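Local coordinates for protein toluene, o-xylene monooxygenase oxygenase subunit (Pseudomonas stutzeri, PDB 2INC) that probably serves as a helical subunit of the oxygenase component of a multicomponent monooxygenase that hydroxylates toluene and o-xylene, at residues Gln193-Leu198 against Pro221-Ala226; Asp184-Glu187 against Ala191-Gly194; Gln104-Glu109 against Glu238-Leu243; Arg167-Cys172 against Val176-Arg181. All blocks are in the same frame, centred on the assembly; numbering follows the deposited sequence.

Contact 1. Residues Gln193-Leu198 against Pro221-Ala226; sequences QGFREL and PAVEEA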
loop_
_atom_site.group_PDB
_atom_site.type_symbol
_atom_site.label_atom_id
_atom_site.label_comp_id
_atom_site.label_asym_id
_atom_site.label_seq_id
_atom_site.Cartn_x
_atom_site.Cartn_y
_atom_site.Cartn_z
ATOM N N GLN B 193 -44.845 -17.607 5.746
ATOM C CA GLN B 193 -45.134 -18.598 4.726
ATOM C C GLN B 193 -45.272 -18.057 3.286
ATOM O O GLN B 193 -44.921 -18.765 2.343
ATOM C CB GLN B 193 -46.310 -19.475 5.152
ATOM C CG GLN B 193 -46.001 -20.511 6.282
ATOM C CD GLN B 193 -44.532 -20.821 6.388
ATOM O OE1 GLN B 193 -44.002 -21.632 5.592
ATOM N NE2 GLN B 193 -43.827 -20.176 7.360
ATOM N N GLY B 194 -45.784 -16.845 3.105
ATOM C CA GLY B 194 -45.765 -16.172 1.794
ATOM C C GLY B 194 -44.334 -16.097 1.331
ATOM O O GLY B 194 -44.019 -16.614 0.274
ATOM N N PHE B 195 -43.450 -15.444 2.100
ATOM C CA PHE B 195 -42.017 -15.405 1.716
ATOM C C PHE B 195 -41.338 -16.728 1.493
ATOM O O PHE B 195 -40.541 -16.885 0.566
ATOM C CB PHE B 195 -41.185 -14.588 2.716
ATOM C CG PHE B 195 -41.273 -13.079 2.447
ATOM C CD1 PHE B 195 -41.821 -12.217 3.394
ATOM C CD2 PHE B 195 -40.909 -12.570 1.193
ATOM C CE1 PHE B 195 -41.989 -10.835 3.094
ATOM C CE2 PHE B 195 -41.045 -11.240 0.901
ATOM C CZ PHE B 195 -41.603 -10.353 1.879
ATOM N N ARG B 196 -41.594 -17.684 2.359
ATOM C CA ARG B 196 -40.878 -18.935 2.222
ATOM C C ARG B 196 -41.326 -19.653 0.934
ATOM O O ARG B 196 -40.494 -20.224 0.226
ATOM C CB ARG B 196 -41.188 -19.762 3.441
ATOM C CG ARG B 196 -40.312 -20.994 3.630
ATOM C CD ARG B 196 -40.893 -21.781 4.798
ATOM N NE ARG B 196 -40.316 -23.072 4.695
ATOM C CZ ARG B 196 -40.825 -24.219 5.083
ATOM N NH1 ARG B 196 -42.008 -24.332 5.678
ATOM N NH2 ARG B 196 -40.076 -25.267 4.838
ATOM N N GLU B 197 -42.626 -19.688 0.650
ATOM C CA GLU B 197 -43.112 -20.276 -0.604
ATOM C C GLU B 197 -42.510 -19.560 -1.783
ATOM O O GLU B 197 -42.010 -20.208 -2.700
ATOM C CB GLU B 197 -44.658 -20.207 -0.687
ATOM C CG GLU B 197 -45.222 -20.794 -2.002
ATOM C CD GLU B 197 -46.733 -20.957 -2.009
ATOM O OE1 GLU B 197 -47.445 -20.478 -1.083
ATOM O OE2 GLU B 197 -47.224 -21.543 -2.986
ATOM N N LEU B 198 -42.583 -18.229 -1.782
ATOM C CA LEU B 198 -41.997 -17.433 -2.852
ATOM C C LEU B 198 -40.500 -17.777 -3.108
ATOM O O LEU B 198 -40.113 -18.145 -4.215
ATOM C CB LEU B 198 -42.105 -15.970 -2.481
ATOM C CG LEU B 198 -41.407 -15.012 -3.463
ATOM C CD1 LEU B 198 -41.857 -15.141 -4.959
ATOM C CD2 LEU B 198 -41.548 -13.584 -2.963
ATOM N N PRO B 221 -37.452 -6.818 -4.362
ATOM C CA PRO B 221 -38.188 -5.617 -3.918
ATOM C C PRO B 221 -39.273 -5.896 -2.875
ATOM O O PRO B 221 -39.453 -5.061 -2.012
ATOM C CB PRO B 221 -38.724 -5.010 -5.232
ATOM C CG PRO B 221 -37.654 -5.504 -6.274
ATOM C CD PRO B 221 -37.495 -6.975 -5.825
ATOM N N ALA B 222 -39.917 -7.068 -2.904
ATOM C CA ALA B 222 -40.870 -7.462 -1.854
ATOM C C ALA B 222 -40.176 -7.669 -0.512
ATOM O O ALA B 222 -40.680 -7.227 0.520
ATOM C CB ALA B 222 -41.675 -8.689 -2.232
ATOM N N VAL B 223 -39.058 -8.399 -0.499
ATOM C CA VAL B 223 -38.285 -8.582 0.748
ATOM C C VAL B 223 -37.812 -7.236 1.308
ATOM O O VAL B 223 -37.911 -6.952 2.514
ATOM C CB VAL B 223 -37.066 -9.503 0.525
ATOM C CG1 VAL B 223 -36.205 -9.532 1.798
ATOM C CG2 VAL B 223 -37.539 -10.880 0.177
ATOM N N GLU B 224 -37.322 -6.370 0.424
ATOM C CA GLU B 224 -36.699 -5.143 0.889
ATOM C C GLU B 224 -37.761 -4.220 1.451
ATOM O O GLU B 224 -37.526 -3.569 2.451
ATOM C CB GLU B 224 -35.919 -4.475 -0.236
ATOM C CG GLU B 224 -34.686 -5.338 -0.640
ATOM C CD GLU B 224 -34.273 -5.164 -2.104
ATOM O OE1 GLU B 224 -34.826 -4.256 -2.823
ATOM O OE2 GLU B 224 -33.383 -5.943 -2.532
ATOM N N GLU B 225 -38.929 -4.168 0.807
ATOM C CA GLU B 225 -40.011 -3.291 1.292
ATOM C C GLU B 225 -40.631 -3.798 2.598
ATOM O O GLU B 225 -40.825 -3.030 3.533
ATOM C CB GLU B 225 -41.035 -2.969 0.190
ATOM C CG GLU B 225 -40.461 -2.112 -0.984
ATOM C CD GLU B 225 -39.647 -0.851 -0.579
ATOM O OE1 GLU B 225 -40.133 -0.041 0.256
ATOM O OE2 GLU B 225 -38.518 -0.643 -1.118
ATOM N N ALA B 226 -40.843 -5.096 2.716
ATOM C CA ALA B 226 -41.347 -5.634 3.969
ATOM C C ALA B 226 -40.350 -5.542 5.124
ATOM O O ALA B 226 -40.643 -4.984 6.202
ATOM C CB ALA B 226 -41.845 -7.093 3.766
#
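Phe195 reaches from helix 190-202 to Ala222, Val223 and Ala226 of helix 208-237, joining two nearly antiparallel helices of the ferritin-like helical bundle to which the family belongs. The short axes run at 155° and approach no closer than 11.7 Å, a wide spacing that calls for a long side chain on one partner and small ones on the other. The benzyl group supplies the length, pointing end-on at the facing helix. Ala222 and Ala226, one helical turn apart, leave room for it; the CB of Ala226 lies at the ring edge, near its plane, 3.8 Å from Phe195 CZ. Val223 meets the ring obliquely. Its CG1 is anti to the backbone N (chi1 173°), which turns the other branch, CG2, to within 3.6 Å of Phe195 CE2. Leu124 of helix 121-138 touches both Phe195 and Val223, and Ala292 of helix 274-299 also packs on the phenylalanine, making this a fully buried, apolar joint. The ring edge also faces backbone: Phe195 CZ comes within 3.5 Å of Ala222 O, the same oxygen that accepts the helical bond from Ala226 N.

Contact 2. Residues Asp184-Glu187 against Ala191-Gly194; sequences DVWE and AWQG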
loop_
_atom_site.group_PDB
_atom_site.type_symbol
_atom_site.label_atom_id
_atom_site.label_comp_id
_atom_site.label_asym_id
_atom_site.label_seq_id
_atom_site.Cartn_x
_atom_site.Cartn_y
_atom_site.Cartn_z
ATOM N N ASP B 184 -37.956 -22.641 13.407
ATOM C CA ASP B 184 -39.346 -23.021 13.582
ATOM C C ASP B 184 -40.274 -21.862 13.215
ATOM O O ASP B 184 -41.352 -22.045 12.670
ATOM C CB ASP B 184 -39.503 -23.401 15.010
ATOM C CG ASP B 184 -38.937 -24.766 15.277
ATOM O OD1 ASP B 184 -38.946 -25.612 14.335
ATOM O OD2 ASP B 184 -38.520 -25.011 16.410
ATOM N N VAL B 185 -39.864 -20.656 13.519
ATOM C CA VAL B 185 -40.653 -19.502 13.063
ATOM C C VAL B 185 -40.678 -19.457 11.520
ATOM O O VAL B 185 -41.740 -19.424 10.920
ATOM C CB VAL B 185 -40.100 -18.181 13.630
ATOM C CG1 VAL B 185 -40.937 -17.001 13.175
ATOM C CG2 VAL B 185 -40.140 -18.201 15.128
ATOM N N TRP B 186 -39.499 -19.440 10.880
ATOM C CA TRP B 186 -39.412 -19.422 9.406
ATOM C C TRP B 186 -40.241 -20.575 8.782
ATOM O O TRP B 186 -40.949 -20.372 7.794
ATOM C CB TRP B 186 -37.929 -19.528 9.001
ATOM C CG TRP B 186 -37.612 -19.771 7.580
ATOM C CD1 TRP B 186 -37.023 -20.903 7.058
ATOM C CD2 TRP B 186 -37.802 -18.875 6.471
ATOM N NE1 TRP B 186 -36.839 -20.760 5.726
ATOM C CE2 TRP B 186 -37.298 -19.528 5.328
ATOM C CE3 TRP B 186 -38.392 -17.609 6.334
ATOM C CZ2 TRP B 186 -37.330 -18.959 4.058
ATOM C CZ3 TRP B 186 -38.422 -17.030 5.049
ATOM C CH2 TRP B 186 -37.902 -17.708 3.936
ATOM N N GLU B 187 -40.126 -21.780 9.356
ATOM C CA GLU B 187 -40.853 -22.935 8.786
ATOM C C GLU B 187 -42.345 -23.021 9.080
ATOM O O GLU B 187 -43.062 -23.591 8.251
ATOM C CB GLU B 187 -40.184 -24.227 9.253
ATOM C CG GLU B 187 -38.841 -24.410 8.577
ATOM C CD GLU B 187 -38.133 -25.658 9.054
ATOM O OE1 GLU B 187 -38.740 -26.395 9.812
ATOM O OE2 GLU B 187 -36.964 -25.900 8.708
ATOM N N ALA B 191 -46.859 -15.780 9.240
ATOM C CA ALA B 191 -46.333 -14.482 8.751
ATOM C C ALA B 191 -45.223 -14.690 7.740
ATOM O O ALA B 191 -45.017 -13.819 6.870
ATOM C CB ALA B 191 -45.809 -13.606 9.879
ATOM N N TRP B 192 -44.531 -15.824 7.833
ATOM C CA TRP B 192 -43.373 -16.068 6.928
ATOM C C TRP B 192 -43.653 -17.022 5.771
ATOM O O TRP B 192 -42.784 -17.220 4.905
ATOM C CB TRP B 192 -42.234 -16.689 7.711
ATOM C CG TRP B 192 -41.560 -15.703 8.600
ATOM C CD1 TRP B 192 -41.745 -15.589 9.941
ATOM C CD2 TRP B 192 -40.578 -14.711 8.233
ATOM N NE1 TRP B 192 -40.950 -14.576 10.452
ATOM C CE2 TRP B 192 -40.237 -14.011 9.421
ATOM C CE3 TRP B 192 -39.964 -14.335 7.021
ATOM C CZ2 TRP B 192 -39.288 -12.973 9.448
ATOM C CZ3 TRP B 192 -39.016 -13.275 7.047
ATOM C CH2 TRP B 192 -38.686 -12.619 8.260
ATOM N N GLN B 193 -44.845 -17.607 5.746
ATOM C CA GLN B 193 -45.134 -18.598 4.726
ATOM C C GLN B 193 -45.272 -18.057 3.286
ATOM O O GLN B 193 -44.921 -18.765 2.343
ATOM C CB GLN B 193 -46.310 -19.475 5.152
ATOM C CG GLN B 193 -46.001 -20.511 6.282
ATOM C CD GLN B 193 -44.532 -20.821 6.388
ATOM O OE1 GLN B 193 -44.002 -21.632 5.592
ATOM N NE2 GLN B 193 -43.827 -20.176 7.360
ATOM N N GLY B 194 -45.784 -16.845 3.105
ATOM C CA GLY B 194 -45.765 -16.172 1.794
ATOM C C GLY B 194 -44.334 -16.097 1.331
ATOM O O GLY B 194 -44.019 -16.614 0.274
#
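Val185 opens the contact by laying its CG1 methyl obliquely against the pyrrole part of Trp192, 3.6 Å from CD1. Being short and beta-branched, it can cover part of the indole while itself staying partly exposed. Next comes Trp186. Trp192 CE3 lies at the edge of its ring, near the plane and 3.7 Å from Trp186 CZ3, and the two six-membered rings form an oblique pair at 67°. With chi1 of Trp186 at 169°, its indole swings back toward the second helix although its CB points away. Tyr123 stacks on Trp186, while the NE1 of Trp192 is satisfied by Arg116 O. Gln193 NE2 donates to Trp186 O over 2.9 Å, almost straight at 170°, from above the carbonyl plane but within the glutamine's own amide plane. A second bond, to Asp189 O, helps fix this amide, and its OE1 accepts from an aromatic side chain of another protein's chain. Glu187 follows: its O lies 3.6 Å from Gln193 CD, and its carboxylate pairs with Arg183. The result is a tight connection between consecutive helices 182-188 and 190-202 of the ferritin-like fold, in which a glutamine side chain takes a last-turn carbonyl of the first.

Contact 3. Residues Gln104-Glu109 against Glu238-Leu243; sequences QMLTRE and EGDTLL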
loop_
_atom_site.group_PDB
_atom_site.type_symbol
_atom_site.label_atom_id
_atom_site.label_comp_id
_atom_site.label_asym_id
_atom_site.label_seq_id
_atom_site.Cartn_x
_atom_site.Cartn_y
_atom_site.Cartn_z
ATOM N N GLN B 104 -31.259 -2.957 26.266
ATOM C CA GLN B 104 -31.877 -2.925 27.619
ATOM C C GLN B 104 -33.051 -1.969 27.707
ATOM O O GLN B 104 -33.902 -2.131 28.566
ATOM C CB GLN B 104 -30.811 -2.563 28.687
ATOM C CG GLN B 104 -29.750 -3.682 28.983
ATOM C CD GLN B 104 -28.670 -3.935 27.859
ATOM O OE1 GLN B 104 -28.048 -5.020 27.812
ATOM N NE2 GLN B 104 -28.447 -2.937 26.969
ATOM N N MET B 105 -33.117 -0.972 26.829
ATOM C CA MET B 105 -34.201 0.014 26.858
ATOM C C MET B 105 -35.409 -0.340 25.980
ATOM O O MET B 105 -36.420 0.349 25.996
ATOM C CB MET B 105 -33.680 1.388 26.393
ATOM C CG MET B 105 -32.407 1.864 27.082
ATOM S SD MET B 105 -32.769 2.070 28.828
ATOM C CE MET B 105 -34.189 3.191 28.795
ATOM N N LEU B 106 -35.305 -1.380 25.150
ATOM C CA LEU B 106 -36.450 -1.775 24.299
ATOM C C LEU B 106 -37.549 -2.369 25.174
ATOM O O LEU B 106 -37.244 -2.999 26.208
ATOM C CB LEU B 106 -36.003 -2.855 23.290
ATOM C CG LEU B 106 -34.754 -2.611 22.423
ATOM C CD1 LEU B 106 -34.296 -3.911 21.678
ATOM C CD2 LEU B 106 -35.030 -1.449 21.466
ATOM N N THR B 107 -38.810 -2.219 24.765
ATOM C CA THR B 107 -39.919 -2.791 25.571
ATOM C C THR B 107 -40.052 -4.309 25.404
ATOM O O THR B 107 -39.583 -4.880 24.411
ATOM C CB THR B 107 -41.265 -2.218 25.190
ATOM O OG1 THR B 107 -41.566 -2.574 23.828
ATOM C CG2 THR B 107 -41.282 -0.690 25.332
ATOM N N ARG B 108 -40.731 -4.971 26.339
ATOM C CA ARG B 108 -40.893 -6.426 26.226
ATOM C C ARG B 108 -41.643 -6.773 24.933
ATOM O O ARG B 108 -41.311 -7.771 24.249
ATOM C CB ARG B 108 -41.678 -6.979 27.434
ATOM C CG ARG B 108 -41.853 -8.508 27.397
ATOM C CD ARG B 108 -40.473 -9.240 27.238
ATOM N NE ARG B 108 -40.598 -10.673 26.938
ATOM C CZ ARG B 108 -39.678 -11.596 27.215
ATOM N NH1 ARG B 108 -38.523 -11.276 27.812
ATOM N NH2 ARG B 108 -39.919 -12.866 26.899
ATOM N N GLU B 109 -42.654 -5.955 24.606
ATOM C CA GLU B 109 -43.488 -6.185 23.442
ATOM C C GLU B 109 -42.670 -6.076 22.133
ATOM O O GLU B 109 -42.835 -6.890 21.208
ATOM C CB GLU B 109 -44.649 -5.194 23.413
ATOM C CG GLU B 109 -45.692 -5.397 24.566
ATOM C CD GLU B 109 -45.327 -4.711 25.948
ATOM O OE1 GLU B 109 -46.166 -4.846 26.896
ATOM O OE2 GLU B 109 -44.242 -4.071 26.106
ATOM N N GLU B 238 -40.834 2.507 17.361
ATOM C CA GLU B 238 -40.931 1.723 18.569
ATOM C C GLU B 238 -39.742 1.880 19.488
ATOM O O GLU B 238 -39.638 1.161 20.499
ATOM C CB GLU B 238 -41.093 0.231 18.240
ATOM C CG GLU B 238 -42.472 -0.163 17.771
ATOM C CD GLU B 238 -43.558 0.313 18.698
ATOM O OE1 GLU B 238 -43.466 0.028 19.918
ATOM O OE2 GLU B 238 -44.490 0.989 18.200
ATOM N N GLY B 239 -38.821 2.770 19.146
ATOM C CA GLY B 239 -37.673 3.016 20.021
ATOM C C GLY B 239 -36.398 2.284 19.646
ATOM O O GLY B 239 -35.339 2.531 20.261
ATOM N N ASP B 240 -36.473 1.412 18.627
ATOM C CA ASP B 240 -35.321 0.589 18.247
ATOM C C ASP B 240 -34.486 1.393 17.273
ATOM O O ASP B 240 -34.627 1.244 16.059
ATOM C CB ASP B 240 -35.756 -0.734 17.609
ATOM C CG ASP B 240 -34.622 -1.761 17.557
ATOM O OD1 ASP B 240 -33.423 -1.378 17.493
ATOM O OD2 ASP B 240 -34.903 -2.970 17.598
ATOM N N THR B 241 -33.615 2.265 17.775
ATOM C CA THR B 241 -32.919 3.084 16.807
ATOM C C THR B 241 -31.888 2.257 16.036
ATOM O O THR B 241 -31.670 2.536 14.871
ATOM C CB THR B 241 -32.383 4.477 17.361
ATOM O OG1 THR B 241 -30.963 4.599 17.187
ATOM C CG2 THR B 241 -32.821 4.727 18.797
ATOM N N LEU B 242 -31.304 1.225 16.656
ATOM C CA LEU B 242 -30.304 0.413 15.971
ATOM C C LEU B 242 -30.945 -0.175 14.703
ATOM O O LEU B 242 -30.477 0.059 13.576
ATOM C CB LEU B 242 -29.739 -0.687 16.921
ATOM C CG LEU B 242 -28.408 -1.358 16.590
ATOM C CD1 LEU B 242 -27.867 -1.987 17.821
ATOM C CD2 LEU B 242 -28.690 -2.450 15.617
ATOM N N LEU B 243 -32.057 -0.895 14.852
ATOM C CA LEU B 243 -32.621 -1.586 13.674
ATOM C C LEU B 243 -33.081 -0.550 12.631
ATOM O O LEU B 243 -32.928 -0.738 11.416
ATOM C CB LEU B 243 -33.764 -2.515 14.096
ATOM C CG LEU B 243 -34.386 -3.328 12.932
ATOM C CD1 LEU B 243 -33.353 -4.014 12.040
ATOM C CD2 LEU B 243 -35.370 -4.281 13.491
HETATM O O HOH W 1 -38.620 -0.882 22.320
#
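The carboxylate of Asp240 is sandwiched: Leu106 CD2 sits over one face, 3.9 Å above the carbon CG, and the backbone N of Leu243 approaches OD1 from the opposite side of the plane. That second approach is a capping hydrogen bond of 3.0 Å, nearly straight at 172°, with the donor well out of the carboxylate plane. OD2, the other oxygen, accepts from Trp110 NE1, so both oxygens of this buried group have partners. Aspartate works well at the N-cap of helix 241-268 because its short side chain can turn back to an N-H of the first turn; a chi1 of -164°, which sets CG beside the carbonyl carbon, puts OD1 there. On the other side a leucine methyl can shield the carboxylate without competing for its bonds. The same CD2 is also 3.8 Å from Asp240 CA, making this one branch the chief point of touch.

Between the two backbones a water completes the join, accepting from Thr107 N at 2.8 Å and donating to Glu238 O at 2.9 Å. Gly239 ends the preceding helix in a Schellman motif, its positive phi of 98° being readily adopted only without a side chain. Thr107 mirrors Asp240 by capping its own helix, through OG1 to Trp110 N. The contact thus lies where helix 208-237 ends, helix 241-268 begins and helix 108-117 starts: Leu106 rests on Val111, Asp240 on Leu114, and Leu242 continues the packing onto Phe94 and Leu97 of helix 76-99.

Contact 4. Residues Arg167-Cys172 against Val176-Arg181; sequences RELANC and VGFGKR
Aromatic packing of a returning loop against the helix it has just left defines this contact: Phe178, in the loop after helix 142-172, lies on Leu169 and Ala170 of the helix's last turns. The main interaction is a CH-pi contact. Leu169 CB stands over the centre of the Phe178 ring, 3.7 Å from its centroid and only 8° from the normal, while Leu169 CD1 reaches the rim at CE1, 3.9 Å away. Phe178 CG lies opposite the carbonyl carbon (chi1 -72°), which lays the ring against the helix. Val176 CG1, from the same loop, covers the other face nearer the rim, and the two aliphatic groups clamp the ring and restrict its tilt. The small CB of Ala170 lets the loop come close, touching both Phe178 CB, at 3.7 Å, and Phe178 O, at 3.6 Å. Gly177 and Gly179 have positive phi angles (85° at Gly177) that would press a side chain against the preceding carbonyl. Gly177 O gathers the turn by accepting from both Lys180 N and Arg181 N, and Glu182 OE1 accepts from Gly179 N. A glycine-shaped loop thus leads from helix 142-172 to helix 182-188 of the ferritin-like bundle, folded back on the last turns of the former.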
loop_
_atom_site.group_PDB
_atom_site.type_symbol
_atom_site.label_atom_id
_atom_site.label_comp_id
_atom_site.label_asym_id
_atom_site.label_seq_id
_atom_site.Cartn_x
_atom_site.Cartn_y
_atom_site.Cartn_z
ATOM N N ARG B 167 -27.376 -12.861 18.359
ATOM C CA ARG B 167 -26.584 -13.152 19.572
ATOM C C ARG B 167 -26.673 -12.067 20.628
ATOM O O ARG B 167 -26.805 -12.344 21.816
ATOM C CB ARG B 167 -25.112 -13.281 19.257
ATOM C CG ARG B 167 -24.661 -14.590 18.929
ATOM C CD ARG B 167 -24.108 -15.341 20.196
ATOM N NE ARG B 167 -25.221 -15.826 20.926
ATOM C CZ ARG B 167 -25.928 -16.929 20.697
ATOM N NH1 ARG B 167 -26.962 -17.094 21.477
ATOM N NH2 ARG B 167 -25.645 -17.851 19.777
ATOM N N GLU B 168 -26.551 -10.824 20.224
ATOM C CA GLU B 168 -26.639 -9.709 21.183
ATOM C C GLU B 168 -27.989 -9.651 21.864
ATOM O O GLU B 168 -28.085 -9.453 23.098
ATOM C CB GLU B 168 -26.386 -8.375 20.478
ATOM C CG GLU B 168 -24.974 -8.146 20.121
ATOM C CD GLU B 168 -24.668 -6.667 20.119
ATOM O OE1 GLU B 168 -23.750 -6.236 20.871
ATOM O OE2 GLU B 168 -25.375 -5.917 19.390
ATOM N N LEU B 169 -29.043 -9.869 21.082
ATOM C CA LEU B 169 -30.400 -10.039 21.647
ATOM C C LEU B 169 -30.551 -11.213 22.599
ATOM O O LEU B 169 -31.117 -11.039 23.695
ATOM C CB LEU B 169 -31.460 -10.059 20.534
ATOM C CG LEU B 169 -31.634 -8.699 19.811
ATOM C CD1 LEU B 169 -32.390 -8.939 18.506
ATOM C CD2 LEU B 169 -32.381 -7.666 20.692
ATOM N N ALA B 170 -30.044 -12.394 22.232
ATOM C CA ALA B 170 -30.076 -13.546 23.102
ATOM C C ALA B 170 -29.320 -13.279 24.394
ATOM O O ALA B 170 -29.666 -13.854 25.438
ATOM C CB ALA B 170 -29.460 -14.707 22.430
ATOM N N ASN B 171 -28.239 -12.509 24.324
ATOM C CA ASN B 171 -27.485 -12.228 25.546
ATOM C C ASN B 171 -28.336 -11.332 26.439
ATOM O O ASN B 171 -28.376 -11.528 27.648
ATOM C CB ASN B 171 -26.144 -11.554 25.262
ATOM C CG ASN B 171 -25.124 -12.496 24.694
ATOM O OD1 ASN B 171 -25.262 -13.714 24.774
ATOM N ND2 ASN B 171 -24.064 -11.937 24.133
ATOM N N CYS B 172 -29.001 -10.344 25.848
ATOM C CA CYS B 172 -29.822 -9.414 26.616
ATOM C C CYS B 172 -31.098 -10.081 27.141
ATOM O O CYS B 172 -31.550 -9.783 28.259
ATOM C CB CYS B 172 -30.160 -8.201 25.762
ATOM S SG CYS B 172 -30.687 -6.744 26.745
ATOM N N VAL B 176 -35.992 -15.514 25.632
ATOM C CA VAL B 176 -36.853 -15.344 24.442
ATOM C C VAL B 176 -36.650 -16.475 23.390
ATOM O O VAL B 176 -37.554 -16.774 22.591
ATOM C CB VAL B 176 -36.646 -13.928 23.826
ATOM C CG1 VAL B 176 -37.398 -13.768 22.527
ATOM C CG2 VAL B 176 -37.110 -12.855 24.809
ATOM N N GLY B 177 -35.480 -17.127 23.433
ATOM C CA GLY B 177 -35.093 -18.138 22.431
ATOM C C GLY B 177 -34.445 -17.570 21.161
ATOM O O GLY B 177 -34.318 -18.292 20.149
ATOM N N PHE B 178 -34.051 -16.297 21.171
ATOM C CA PHE B 178 -33.245 -15.760 20.060
ATOM C C PHE B 178 -32.117 -16.738 19.756
ATOM O O PHE B 178 -31.412 -17.181 20.667
ATOM C CB PHE B 178 -32.618 -14.423 20.428
ATOM C CG PHE B 178 -33.558 -13.316 20.496
ATOM C CD1 PHE B 178 -34.149 -12.844 19.345
ATOM C CD2 PHE B 178 -33.859 -12.695 21.729
ATOM C CE1 PHE B 178 -35.017 -11.757 19.374
ATOM C CE2 PHE B 178 -34.710 -11.601 21.766
ATOM C CZ PHE B 178 -35.297 -11.128 20.598
ATOM N N GLY B 179 -31.914 -17.052 18.477
ATOM C CA GLY B 179 -30.855 -17.994 18.088
ATOM C C GLY B 179 -31.346 -19.434 18.011
ATOM O O GLY B 179 -30.873 -20.230 17.155
ATOM N N LYS B 180 -32.308 -19.785 18.874
ATOM C CA LYS B 180 -32.813 -21.156 18.951
ATOM C C LYS B 180 -34.112 -21.351 18.172
ATOM O O LYS B 180 -34.318 -22.385 17.564
ATOM C CB LYS B 180 -33.021 -21.550 20.406
ATOM C CG LYS B 180 -31.726 -21.805 21.095
ATOM C CD LYS B 180 -31.928 -22.124 22.567
ATOM C CE LYS B 180 -30.606 -22.027 23.308
ATOM N NZ LYS B 180 -30.822 -21.762 24.770
ATOM N N ARG B 181 -34.969 -20.335 18.152
ATOM C CA ARG B 181 -36.291 -20.531 17.620
ATOM C C ARG B 181 -36.525 -20.159 16.177
ATOM O O ARG B 181 -37.628 -20.427 15.651
ATOM C CB ARG B 181 -37.294 -19.766 18.473
ATOM C CG ARG B 181 -37.947 -20.689 19.386
ATOM C CD ARG B 181 -37.279 -20.632 20.668
ATOM N NE ARG B 181 -38.257 -20.185 21.638
ATOM C CZ ARG B 181 -38.257 -20.621 22.891
ATOM N NH1 ARG B 181 -37.311 -21.489 23.268
ATOM N NH2 ARG B 181 -39.198 -20.213 23.744
#

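How the contacts relate
Along the chain, contact 3 closes the widest loop, from 104-109 to 238-243, and the other three are nested within it: contact 4 comes first, contact 2 follows where contact 4 ends, and contact 1 starts on the segment that closes contact 2. Contacts 1 and 2 share Gln193 and Gly194 on helix 190-202; their centres are about 10 Å apart, and Arg196 packs on the backbone of Trp186 and Glu187. Contacts 3 and 4, centres about 15 Å apart, meet through Gln104 on Cys172 and Arg108 on Val176. Contacts 1 and 3, centres about 24 Å apart, do not touch. Contact 1 packs two helices side by side; contacts 2, 3 and 4 lie where helices end and begin.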